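Long-range contact in proline dehydrogenase (Bradyrhizobium japonicum USDA 110, PDB 3HAZ), which probably oxidises proline to glutamate in two steps, using FAD in its proline dehydrogenase part and NAD in its aldehyde dehydrogenase part: residues A207-I218 with I236-P245. Sequence-based numbering, arbitrary orientation.
Sequences ARRYFDAYASAI and ISVKLSALHP. With SO4 (sulfate ion), chain K.
The backbone N of Lys239 donates an almost straight hydrogen bond (172°) to Tyr214 OH, 3.1 Å away, tying helix 204-223 to segment 236-245 beside Val238 of strand 235-238, in a beta-alpha-beta unit of the TIM-barrel proline dehydrogenase domain. Helix and strand run nearly antiparallel. Tyrosine suits this place because its ring fills the apolar layer between them while its hydroxyl reaches a buried peptide N-H. With CG anti to the carbonyl carbon (chi1 -70°), the ring leans toward the strand, where the branched Val238 lays CG2 over its centre in a CH-pi contact, 3.6 Å from the centroid. Leu243 starts out away from the helix but is long enough to turn back, its CD2 meeting the edge in plane, 3.9 Å from Tyr214 CE2. Replacing Tyr214 by an alanine would probably leave Lys239 N without its acceptor and open a gap beside Val238 and Leu243. The extended Ile236 puts CD1 against Ala217 CB (3.6 Å) and Ile218 CG1; the small alanine allows this. Near Ala207, the small Ala242 fits CB over a face of the Tyr210 ring, whose hydroxyl bonds to Asp451, and Ala207 CA makes a CA-H...O contact with Ala242 O at 3.5 Å. Ser237 OG bonds to the FAD-binding Arg341; Lys239, its side chain about 5 Å from the bound FAD, forms a salt bridge with Asp280 and a weak hydrogen bond to a sulfate ion, probably from the crystallisation liquor. At the Ala207 end, one water donates to both Ala207 O (2.8 Å) and Leu243 O.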
loop_
_atom_site.group_PDB
_atom_site.type_symbol
_atom_site.label_atom_id
_atom_site.label_comp_id
_atom_site.label_asym_id
_atom_site.label_seq_id
_atom_site.Cartn_x
_atom_site.Cartn_y
_atom_site.Cartn_z
ATOM N N ALA A 207 54.725 -22.435 12.967
ATOM C CA ALA A 207 54.602 -22.522 14.419
ATOM C C ALA A 207 55.936 -22.314 15.142
ATOM O O ALA A 207 55.968 -21.728 16.221
ATOM C CB ALA A 207 53.978 -23.852 14.829
ATOM N N ARG A 208 57.028 -22.806 14.553
ATOM C CA ARG A 208 58.365 -22.632 15.131
ATOM C C ARG A 208 58.828 -21.186 14.977
ATOM O O ARG A 208 59.431 -20.606 15.884
ATOM C CB ARG A 208 59.386 -23.568 14.468
ATOM C CG ARG A 208 59.096 -25.058 14.656
ATOM C CD ARG A 208 60.336 -25.929 14.394
ATOM N NE ARG A 208 60.761 -25.889 12.996
ATOM C CZ ARG A 208 60.221 -26.635 12.034
ATOM N NH1 ARG A 208 59.231 -27.470 12.323
ATOM N NH2 ARG A 208 60.661 -26.543 10.785
ATOM N N ARG A 209 58.553 -20.612 13.811
ATOM C CA ARG A 209 58.946 -19.237 13.542
ATOM C C ARG A 209 58.259 -18.296 14.524
ATOM O O ARG A 209 58.887 -17.401 15.079
ATOM C CB ARG A 209 58.588 -18.846 12.109
ATOM C CG ARG A 209 58.819 -17.379 11.815
ATOM C CD ARG A 209 58.723 -17.098 10.329
ATOM N NE ARG A 209 57.386 -17.371 9.813
ATOM C CZ ARG A 209 56.358 -16.545 9.950
ATOM N NH1 ARG A 209 56.511 -15.391 10.596
ATOM N NH2 ARG A 209 55.177 -16.871 9.445
ATOM N N TYR A 210 56.962 -18.502 14.734
ATOM C CA TYR A 210 56.213 -17.656 15.658
ATOM C C TYR A 210 56.707 -17.828 17.081
ATOM O O TYR A 210 56.845 -16.849 17.811
ATOM C CB TYR A 210 54.710 -17.955 15.598
ATOM C CG TYR A 210 54.030 -17.458 14.349
ATOM C CD1 TYR A 210 54.123 -16.124 13.975
ATOM C CD2 TYR A 210 53.280 -18.323 13.546
ATOM C CE1 TYR A 210 53.497 -15.656 12.834
ATOM C CE2 TYR A 210 52.645 -17.865 12.407
ATOM C CZ TYR A 210 52.756 -16.528 12.058
ATOM O OH TYR A 210 52.128 -16.062 10.928
ATOM N N PHE A 211 56.953 -19.077 17.480
ATOM C CA PHE A 211 57.557 -19.343 18.784
ATOM C C PHE A 211 58.857 -18.555 18.939
ATOM O O PHE A 211 59.056 -17.868 19.937
ATOM C CB PHE A 211 57.826 -20.840 18.994
ATOM C CG PHE A 211 58.564 -21.144 20.268
ATOM C CD1 PHE A 211 57.876 -21.495 21.417
ATOM C CD2 PHE A 211 59.950 -21.050 20.324
ATOM C CE1 PHE A 211 58.560 -21.759 22.601
ATOM C CE2 PHE A 211 60.638 -21.314 21.500
ATOM C CZ PHE A 211 59.944 -21.666 22.641
ATOM N N ASP A 212 59.734 -18.659 17.942
ATOM C CA ASP A 212 61.019 -17.962 17.976
ATOM C C ASP A 212 60.836 -16.446 18.042
ATOM O O ASP A 212 61.531 -15.765 18.793
ATOM C CB ASP A 212 61.872 -18.336 16.761
ATOM C CG ASP A 212 62.320 -19.788 16.783
ATOM O OD1 ASP A 212 62.259 -20.423 17.857
ATOM O OD2 ASP A 212 62.733 -20.297 15.721
ATOM N N ALA A 213 59.904 -15.922 17.256
ATOM C CA ALA A 213 59.623 -14.486 17.278
ATOM C C ALA A 213 59.181 -14.010 18.664
ATOM O O ALA A 213 59.665 -12.985 19.162
ATOM C CB ALA A 213 58.581 -14.113 16.215
ATOM N N TYR A 214 58.262 -14.747 19.285
ATOM C CA TYR A 214 57.834 -14.417 20.643
ATOM C C TYR A 214 59.028 -14.452 21.593
ATOM O O TYR A 214 59.209 -13.551 22.406
ATOM C CB TYR A 214 56.792 -15.412 21.160
ATOM C CG TYR A 214 55.422 -15.347 20.513
ATOM C CD1 TYR A 214 54.782 -14.132 20.296
ATOM C CD2 TYR A 214 54.748 -16.517 20.165
ATOM C CE1 TYR A 214 53.509 -14.085 19.713
ATOM C CE2 TYR A 214 53.483 -16.484 19.590
ATOM C CZ TYR A 214 52.871 -15.267 19.362
ATOM O OH TYR A 214 51.618 -15.241 18.798
ATOM N N ALA A 215 59.816 -15.523 21.498
ATOM C CA ALA A 215 60.981 -15.702 22.353
ATOM C C ALA A 215 61.914 -14.517 22.195
ATOM O O ALA A 215 62.380 -13.953 23.180
ATOM C CB ALA A 215 61.703 -17.006 22.016
ATOM N N SER A 216 62.171 -14.135 20.947
ATOM C CA SER A 216 63.009 -12.975 20.658
ATOM C C SER A 216 62.400 -11.681 21.198
ATOM O O SER A 216 63.121 -10.821 21.709
ATOM C CB SER A 216 63.270 -12.844 19.151
ATOM O OG SER A 216 64.090 -13.900 18.669
ATOM N N ALA A 217 61.078 -11.538 21.085
ATOM C CA ALA A 217 60.408 -10.320 21.546
ATOM C C ALA A 217 60.513 -10.183 23.068
ATOM O O ALA A 217 60.763 -9.100 23.600
ATOM C CB ALA A 217 58.925 -10.309 21.099
ATOM N N ILE A 218 60.299 -11.298 23.757
ATOM C CA ILE A 218 60.420 -11.350 25.203
ATOM C C ILE A 218 61.818 -10.900 25.682
ATOM O O ILE A 218 61.927 -10.149 26.647
ATOM C CB ILE A 218 60.067 -12.759 25.722
ATOM C CG1 ILE A 218 58.552 -12.971 25.645
ATOM C CG2 ILE A 218 60.567 -12.959 27.149
ATOM C CD1 ILE A 218 58.120 -14.432 25.840
ATOM N N ILE A 236 53.563 -8.807 26.655
ATOM C CA ILE A 236 53.533 -9.354 25.314
ATOM C C ILE A 236 52.230 -10.124 25.136
ATOM O O ILE A 236 51.768 -10.788 26.067
ATOM C CB ILE A 236 54.748 -10.277 25.062
ATOM C CG1 ILE A 236 54.820 -10.693 23.592
ATOM C CG2 ILE A 236 54.709 -11.500 25.989
ATOM C CD1 ILE A 236 56.155 -11.323 23.210
ATOM N N SER A 237 51.632 -10.008 23.951
ATOM C CA SER A 237 50.422 -10.746 23.609
ATOM C C SER A 237 50.760 -11.895 22.675
ATOM O O SER A 237 51.532 -11.729 21.727
ATOM C CB SER A 237 49.394 -9.839 22.924
ATOM O OG SER A 237 48.714 -9.038 23.864
ATOM N N VAL A 238 50.154 -13.047 22.945
ATOM C CA VAL A 238 50.448 -14.282 22.232
ATOM C C VAL A 238 49.154 -14.955 21.787
ATOM O O VAL A 238 48.152 -14.897 22.499
ATOM C CB VAL A 238 51.245 -15.232 23.147
ATOM C CG1 VAL A 238 51.078 -16.673 22.720
ATOM C CG2 VAL A 238 52.716 -14.818 23.178
ATOM N N LYS A 239 49.175 -15.574 20.605
ATOM C CA LYS A 239 48.018 -16.301 20.080
ATOM C C LYS A 239 48.285 -17.798 19.955
ATOM O O LYS A 239 49.233 -18.219 19.289
ATOM C CB LYS A 239 47.608 -15.749 18.712
ATOM C CG LYS A 239 46.741 -14.500 18.767
ATOM C CD LYS A 239 46.386 -14.035 17.363
ATOM C CE LYS A 239 45.450 -12.834 17.395
ATOM N NZ LYS A 239 46.033 -11.719 18.181
ATOM N N LEU A 240 47.441 -18.605 20.586
ATOM C CA LEU A 240 47.611 -20.057 20.512
ATOM C C LEU A 240 47.621 -20.563 19.072
ATOM O O LEU A 240 48.351 -21.495 18.762
ATOM C CB LEU A 240 46.533 -20.779 21.321
ATOM C CG LEU A 240 46.505 -20.363 22.794
ATOM C CD1 LEU A 240 45.408 -21.072 23.570
ATOM C CD2 LEU A 240 47.868 -20.619 23.424
ATOM N N SER A 241 46.825 -19.956 18.189
ATOM C CA SER A 241 46.760 -20.447 16.810
ATOM C C SER A 241 48.088 -20.231 16.079
ATOM O O SER A 241 48.374 -20.896 15.090
ATOM C CB SER A 241 45.597 -19.814 16.029
ATOM O OG SER A 241 45.856 -18.452 15.703
ATOM N N ALA A 242 48.888 -19.286 16.562
ATOM C CA ALA A 242 50.203 -19.043 15.976
ATOM C C ALA A 242 51.198 -20.142 16.358
ATOM O O ALA A 242 52.173 -20.388 15.643
ATOM C CB ALA A 242 50.732 -17.677 16.409
ATOM N N LEU A 243 50.932 -20.811 17.476
ATOM C CA LEU A 243 51.872 -21.779 18.043
ATOM C C LEU A 243 51.580 -23.234 17.692
ATOM O O LEU A 243 52.339 -24.135 18.072
ATOM C CB LEU A 243 51.919 -21.626 19.560
ATOM C CG LEU A 243 52.522 -20.301 20.023
ATOM C CD1 LEU A 243 52.180 -20.043 21.476
ATOM C CD2 LEU A 243 54.033 -20.296 19.789
ATOM N N HIS A 244 50.482 -23.466 16.981
ATOM C CA HIS A 244 50.111 -24.815 16.566
ATOM C C HIS A 244 49.338 -24.766 15.240
ATOM O O HIS A 244 48.437 -23.945 15.084
ATOM C CB HIS A 244 49.277 -25.498 17.650
ATOM C CG HIS A 244 49.217 -26.986 17.508
ATOM N ND1 HIS A 244 48.399 -27.612 16.594
ATOM C CD2 HIS A 244 49.897 -27.971 18.142
ATOM C CE1 HIS A 244 48.568 -28.921 16.678
ATOM N NE2 HIS A 244 49.470 -29.164 17.613
ATOM N N PRO A 245 49.703 -25.642 14.286
ATOM C CA PRO A 245 49.205 -25.644 12.901
ATOM C C PRO A 245 47.816 -26.279 12.727
ATOM O O PRO A 245 47.186 -26.075 11.688
ATOM C CB PRO A 245 50.248 -26.487 12.143
ATOM C CG PRO A 245 51.200 -27.040 13.183
ATOM C CD PRO A 245 50.625 -26.764 14.536
HETATM S S SO4 K . 43.304 -8.459 18.377
HETATM O O1 SO4 K . 43.197 -7.399 19.375
HETATM O O2 SO4 K . 42.140 -8.385 17.502
HETATM O O3 SO4 K . 44.522 -8.271 17.590
HETATM O O4 SO4 K . 43.351 -9.761 19.042
HETATM O O HOH W 1 55.172 -23.493 18.289
#